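Local coordinates for Alpha/beta fold hydrolase (Pseudomonas aeruginosa, PDB 6I8W), which hydrolyses membrane phospholipids as a phospholipase A of the alpha/beta-hydrolase fold, acting as a bacterial virulence factor, at residues L66-F71 / L131-N136; S156-D161 / P249-W254. All blocks are in the same frame, centred on the assembly; numbering follows the deposited sequence.

Interaction 1. Residues L66-F71 / L131-N136; sequences LLIHGF and LHLAGN. With MYR (myristic acid), chain C.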
loop_
_atom_site.group_PDB
_atom_site.type_symbol
_atom_site.label_atom_id
_atom_site.label_comp_id
_atom_site.label_asym_id
_atom_site.label_seq_id
_atom_site.Cartn_x
_atom_site.Cartn_y
_atom_site.Cartn_z
ATOM N N LEU A 66 10.483 6.324 -0.467
ATOM C CA LEU A 66 9.242 6.286 -1.239
ATOM C C LEU A 66 8.485 5.004 -0.913
ATOM O O LEU A 66 8.990 3.892 -1.127
ATOM C CB LEU A 66 9.542 6.376 -2.746
ATOM C CG LEU A 66 8.349 6.219 -3.687
ATOM C CD1 LEU A 66 7.290 7.272 -3.395
ATOM C CD2 LEU A 66 8.824 6.336 -5.141
ATOM N N LEU A 67 7.264 5.162 -0.417
ATOM C CA LEU A 67 6.479 4.049 0.108
ATOM C C LEU A 67 5.336 3.715 -0.835
ATOM O O LEU A 67 4.575 4.605 -1.233
ATOM C CB LEU A 67 5.927 4.391 1.508
ATOM C CG LEU A 67 6.910 4.993 2.521
ATOM C CD1 LEU A 67 6.204 5.304 3.854
ATOM C CD2 LEU A 67 8.085 4.047 2.760
ATOM N N ILE A 68 5.189 2.435 -1.169
ATOM C CA ILE A 68 4.211 2.033 -2.186
ATOM C C ILE A 68 3.228 1.006 -1.618
ATOM O O ILE A 68 3.609 -0.118 -1.280
ATOM C CB ILE A 68 4.908 1.431 -3.430
ATOM C CG1 ILE A 68 6.063 2.333 -3.896
ATOM C CG2 ILE A 68 3.893 1.181 -4.560
ATOM C CD1 ILE A 68 6.872 1.727 -5.051
ATOM N N HIS A 69 1.960 1.393 -1.536
ATOM C CA HIS A 69 0.919 0.543 -0.964
ATOM C C HIS A 69 0.572 -0.661 -1.866
ATOM O O HIS A 69 0.994 -0.740 -3.031
ATOM C CB HIS A 69 -0.334 1.387 -0.733
ATOM C CG HIS A 69 -0.946 1.865 -2.011
ATOM N ND1 HIS A 69 -1.707 1.039 -2.816
ATOM C CD2 HIS A 69 -0.859 3.050 -2.665
ATOM C CE1 HIS A 69 -2.090 1.704 -3.895
ATOM N NE2 HIS A 69 -1.590 2.930 -3.831
ATOM N N GLY A 70 -0.251 -1.568 -1.343
ATOM C CA GLY A 70 -0.623 -2.756 -2.082
ATOM C C GLY A 70 -1.994 -2.675 -2.731
ATOM O O GLY A 70 -2.591 -1.607 -2.815
ATOM N N PHE A 71 -2.479 -3.819 -3.204
ATOM C CA PHE A 71 -3.729 -3.894 -3.945
ATOM C C PHE A 71 -4.916 -3.416 -3.106
ATOM O O PHE A 71 -5.081 -3.831 -1.967
ATOM C CB PHE A 71 -3.983 -5.328 -4.422
ATOM C CG PHE A 71 -5.328 -5.511 -5.067
ATOM C CD1 PHE A 71 -5.532 -5.149 -6.389
ATOM C CD2 PHE A 71 -6.400 -6.007 -4.339
ATOM C CE1 PHE A 71 -6.775 -5.302 -6.990
ATOM C CE2 PHE A 71 -7.647 -6.155 -4.917
ATOM C CZ PHE A 71 -7.840 -5.808 -6.252
ATOM N N LEU A 131 16.739 7.297 -4.233
ATOM C CA LEU A 131 15.768 7.080 -3.170
ATOM C C LEU A 131 15.803 5.681 -2.614
ATOM O O LEU A 131 16.304 4.763 -3.258
ATOM C CB LEU A 131 14.342 7.388 -3.670
ATOM C CG LEU A 131 13.798 6.853 -5.002
ATOM C CD1 LEU A 131 13.921 5.360 -5.181
ATOM C CD2 LEU A 131 12.338 7.255 -5.163
ATOM N N HIS A 132 15.281 5.538 -1.397
ATOM C CA HIS A 132 14.998 4.233 -0.832
ATOM C C HIS A 132 13.568 3.888 -1.194
ATOM O O HIS A 132 12.696 4.748 -1.144
ATOM C CB HIS A 132 15.162 4.234 0.682
ATOM C CG HIS A 132 16.511 4.682 1.139
ATOM N ND1 HIS A 132 17.528 3.797 1.425
ATOM C CD2 HIS A 132 17.022 5.922 1.329
ATOM C CE1 HIS A 132 18.602 4.473 1.804
ATOM N NE2 HIS A 132 18.321 5.764 1.752
ATOM N N LEU A 133 13.336 2.634 -1.556
ATOM C CA LEU A 133 12.000 2.160 -1.900
ATOM C C LEU A 133 11.506 1.206 -0.844
ATOM O O LEU A 133 12.268 0.360 -0.381
ATOM C CB LEU A 133 12.014 1.422 -3.249
ATOM C CG LEU A 133 12.164 2.176 -4.558
ATOM C CD1 LEU A 133 12.301 1.165 -5.704
ATOM C CD2 LEU A 133 10.932 3.059 -4.746
ATOM N N ALA A 134 10.230 1.307 -0.489
ATOM C CA ALA A 134 9.579 0.277 0.312
ATOM C C ALA A 134 8.193 0.008 -0.261
ATOM O O ALA A 134 7.470 0.934 -0.589
ATOM C CB ALA A 134 9.475 0.687 1.786
ATOM N N GLY A 135 7.831 -1.260 -0.390
ATOM C CA GLY A 135 6.537 -1.593 -0.941
ATOM C C GLY A 135 5.906 -2.770 -0.241
ATOM O O GLY A 135 6.585 -3.743 0.102
ATOM N N ASN A 136 4.594 -2.688 -0.046
ATOM C CA ASN A 136 3.839 -3.785 0.536
ATOM C C ASN A 136 3.006 -4.528 -0.517
ATOM O O ASN A 136 2.267 -3.911 -1.290
ATOM C CB ASN A 136 2.933 -3.253 1.649
ATOM C CG ASN A 136 1.927 -4.285 2.146
ATOM O OD1 ASN A 136 0.722 -4.109 1.988
ATOM N ND2 ASN A 136 2.419 -5.355 2.766
HETATM C C1 MYR C . -3.538 -5.033 1.109
HETATM O O1 MYR C . -2.397 -4.519 1.041
HETATM O O2 MYR C . -3.877 -6.006 0.397
HETATM C C2 MYR C . -4.515 -4.515 2.147
HETATM C C3 MYR C . -3.893 -3.351 2.918
HETATM C C4 MYR C . -4.686 -3.023 4.179
HETATM C C5 MYR C . -6.057 -2.449 3.858
HETATM C C6 MYR C . -6.703 -1.917 5.132
HETATM C C7 MYR C . -6.945 -0.412 5.061
HETATM C C8 MYR C . -6.608 0.256 6.392
HETATM C C9 MYR C . -7.609 1.351 6.758
HETATM C C10 MYR C . -6.980 2.731 6.617
HETATM C C11 MYR C . -7.828 3.816 7.274
HETATM C C12 MYR C . -7.399 5.195 6.786
HETATM C C13 MYR C . -7.641 6.249 7.855
HETATM C C14 MYR C . -6.483 7.220 7.903
HETATM O O HOH W 1 -0.462 -1.684 1.549
#
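Strands 66-68 and 131-136 run parallel, their axes 4.6 Å apart and 16° from alignment, and pair Leu66 with Leu133, Leu67 with Ala134 and Ile68 with Gly135 in the central sheet of the alpha/beta-hydrolase fold. Four backbone hydrogen bonds alternate in direction, from Leu66 N to His132 O (2.8 Å) through to Asn136 N on Ile68 O (3.0 Å). On the face turned to helix 112-125, CD2 of Leu66 is the touching branch: it meets Leu131 CD2 at 3.6 Å and Leu133 CD2 at 3.9 Å. With CG anti to the backbone N (chi1 175°), Leu66 lies beside Leu133, pointing the same way, whereas Leu131 slants across it. On the other face Leu67 CD2 rests on Ala134 CB at 3.8 Å. Beyond the strand, His69 ND1 donates in its ring plane to Gly70 O, and NE2 binds Leu96 N, so both nitrogens fix the ring's rotation. Asn136 precedes Ser137 of a probable nucleophile elbow, and its ND2 is held by Ile160 O and His286 O. A water lies 2.7 Å from Asn136 OD1 and accepts a hydrogen bond from Gly70 N. Asn136 OD1 is 3.3 Å from O1 of myristic acid.

Interaction 2. Residues S156-D161 / P249-W254; sequences SLALID and PTLLLW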
loop_
_atom_site.group_PDB
_atom_site.type_symbol
_atom_site.label_atom_id
_atom_site.label_comp_id
_atom_site.label_asym_id
_atom_site.label_seq_id
_atom_site.Cartn_x
_atom_site.Cartn_y
_atom_site.Cartn_z
ATOM N N SER A 156 18.133 1.605 -1.539
ATOM C CA SER A 156 17.790 0.381 -0.826
ATOM C C SER A 156 16.359 0.007 -1.162
ATOM O O SER A 156 15.588 0.835 -1.647
ATOM C CB SER A 156 17.956 0.532 0.691
ATOM O OG SER A 156 16.903 1.308 1.255
ATOM N N LEU A 157 16.015 -1.245 -0.890
ATOM C CA LEU A 157 14.708 -1.784 -1.225
ATOM C C LEU A 157 14.177 -2.565 -0.037
ATOM O O LEU A 157 14.884 -3.386 0.537
ATOM C CB LEU A 157 14.807 -2.682 -2.452
ATOM C CG LEU A 157 13.569 -3.506 -2.810
ATOM C CD1 LEU A 157 12.423 -2.581 -3.244
ATOM C CD2 LEU A 157 13.925 -4.504 -3.915
ATOM N N ALA A 158 12.939 -2.295 0.347
ATOM C CA ALA A 158 12.299 -3.055 1.406
ATOM C C ALA A 158 11.042 -3.675 0.826
ATOM O O ALA A 158 10.142 -2.974 0.342
ATOM C CB ALA A 158 11.970 -2.163 2.629
ATOM N N LEU A 159 11.003 -4.994 0.867
ATOM C CA LEU A 159 9.876 -5.750 0.355
ATOM C C LEU A 159 9.107 -6.237 1.559
ATOM O O LEU A 159 9.568 -7.100 2.291
ATOM C CB LEU A 159 10.350 -6.912 -0.530
ATOM C CG LEU A 159 11.115 -6.463 -1.775
ATOM C CD1 LEU A 159 11.656 -7.667 -2.575
ATOM C CD2 LEU A 159 10.196 -5.600 -2.654
ATOM N N ILE A 160 7.946 -5.642 1.783
ATOM C CA ILE A 160 7.163 -5.965 2.958
ATOM C C ILE A 160 6.002 -6.855 2.534
ATOM O O ILE A 160 4.995 -6.357 2.023
ATOM C CB ILE A 160 6.666 -4.671 3.650
ATOM C CG1 ILE A 160 7.886 -3.811 4.047
ATOM C CG2 ILE A 160 5.783 -4.999 4.875
ATOM C CD1 ILE A 160 7.543 -2.431 4.606
ATOM N N ASP A 161 6.155 -8.165 2.728
ATOM C CA ASP A 161 5.137 -9.116 2.280
ATOM C C ASP A 161 4.778 -8.862 0.813
ATOM O O ASP A 161 3.610 -8.683 0.479
ATOM C CB ASP A 161 3.876 -9.015 3.158
ATOM C CG ASP A 161 4.179 -9.219 4.640
ATOM O OD1 ASP A 161 4.878 -8.354 5.221
ATOM O OD2 ASP A 161 3.721 -10.229 5.230
ATOM N N PRO A 249 20.848 -3.053 -1.514
ATOM C CA PRO A 249 20.526 -3.872 -0.340
ATOM C C PRO A 249 19.013 -4.035 -0.252
ATOM O O PRO A 249 18.287 -3.050 -0.419
ATOM C CB PRO A 249 21.040 -3.048 0.855
ATOM C CG PRO A 249 21.880 -1.979 0.279
ATOM C CD PRO A 249 21.417 -1.749 -1.137
ATOM N N THR A 250 18.550 -5.244 0.023
ATOM C CA THR A 250 17.130 -5.537 -0.030
ATOM C C THR A 250 16.665 -6.175 1.276
ATOM O O THR A 250 17.160 -7.228 1.681
ATOM C CB THR A 250 16.801 -6.479 -1.214
ATOM O OG1 THR A 250 17.165 -5.836 -2.441
ATOM C CG2 THR A 250 15.314 -6.818 -1.252
ATOM N N LEU A 251 15.718 -5.518 1.931
ATOM C CA LEU A 251 15.121 -6.046 3.141
ATOM C C LEU A 251 13.901 -6.881 2.775
ATOM O O LEU A 251 13.017 -6.408 2.059
ATOM C CB LEU A 251 14.722 -4.916 4.091
ATOM C CG LEU A 251 13.934 -5.347 5.338
ATOM C CD1 LEU A 251 14.763 -6.296 6.218
ATOM C CD2 LEU A 251 13.495 -4.096 6.153
ATOM N N LEU A 252 13.874 -8.120 3.252
ATOM C CA LEU A 252 12.702 -8.984 3.141
ATOM C C LEU A 252 12.028 -9.009 4.499
ATOM O O LEU A 252 12.592 -9.552 5.448
ATOM C CB LEU A 252 13.102 -10.412 2.710
ATOM C CG LEU A 252 13.983 -10.478 1.470
ATOM C CD1 LEU A 252 14.371 -11.920 1.127
ATOM C CD2 LEU A 252 13.259 -9.796 0.289
ATOM N N LEU A 253 10.845 -8.412 4.614
ATOM C CA LEU A 253 10.167 -8.374 5.914
ATOM C C LEU A 253 8.773 -8.982 5.798
ATOM O O LEU A 253 8.006 -8.610 4.901
ATOM C CB LEU A 253 10.088 -6.933 6.450
ATOM C CG LEU A 253 9.527 -6.727 7.867
ATOM C CD1 LEU A 253 10.158 -5.523 8.586
ATOM C CD2 LEU A 253 7.985 -6.577 7.831
ATOM N N TRP A 254 8.444 -9.895 6.716
ATOM C CA TRP A 254 7.177 -10.627 6.658
ATOM C C TRP A 254 6.487 -10.668 8.007
ATOM O O TRP A 254 7.150 -10.650 9.044
ATOM C CB TRP A 254 7.401 -12.072 6.181
ATOM C CG TRP A 254 6.547 -12.452 4.989
ATOM C CD1 TRP A 254 5.350 -13.122 5.010
ATOM C CD2 TRP A 254 6.831 -12.182 3.611
ATOM N NE1 TRP A 254 4.875 -13.278 3.725
ATOM C CE2 TRP A 254 5.763 -12.705 2.851
ATOM C CE3 TRP A 254 7.880 -11.538 2.947
ATOM C CZ2 TRP A 254 5.719 -12.612 1.460
ATOM C CZ3 TRP A 254 7.833 -11.442 1.564
ATOM C CH2 TRP A 254 6.760 -11.977 0.837
#
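One face of the Trp254 indole lies against Asp161: the CA of Asp161 stands 3.4 Å from the centroid of the six-membered ring and almost directly above it, a CH-pi contact. The carboxylate reaches over the same ring system, with Asp161 OD2 3.3 Å from Trp254 CD1 and the two planes 30° apart. At the ring edge, Trp254 NE1 donates to Leu261 O, while Asp161 OD2 accepts from Gly255 N, so each polar end is anchored by a separate backbone group. Asp161 CG sits beside its own backbone N, anti to the carbonyl carbon (chi1 -56°), which brings the carboxylate back over the five-membered ring. Asp161 OD2 also comes close to Asp258 OD2, a member of the probable Ser-His-Asp triad.

The ring stands at the C-terminal end of the pairing, where strands 156-160 and 250-254 run parallel, 13° apart, joined by five backbone hydrogen bonds; that from Leu253 N to Leu159 O is almost straight. Side chains pair along each face. Leu157 CD2 meets Thr250 CG2 at 3.8 Å, and Leu159 CD1 lies 3.9 Å from Leu252 CD2, both pairs pointing the same way. On the other face Ile160 CG2 touches Leu253 CD2 at 4.0 Å. These are neighbouring strands of the alpha/beta-hydrolase sheet: helix 293-308 packs on Ser156, Ala158 and Pro249, helix 265-269 packs on Leu252 and Trp254, and strand 276-281 flanks Leu251 and Leu253.

Overall arrangement
Both interactions are buried parallel pairings in one sheet, and strands 131-136 and 154-160, adjacent in it, join them: Ala158 N lies 2.8 Å from Leu133 O, a probable hydrogen bond, and His132 ND1 pairs with Ser156 OG. Their centres are 10 Å apart, with interaction 1 nearer the centre of the folded chain (about 7 Å against about 14 Å, contact centre to chain centre). Leucine-rich packing is common to both, but their C-terminal ends differ. Interaction 1 ends in a hydrated, ligand-facing amide beside the probable nucleophile elbow; interaction 2 ends in an aspartate on an indole, close to Asp258 and His286 of the probable Ser-His-Asp triad.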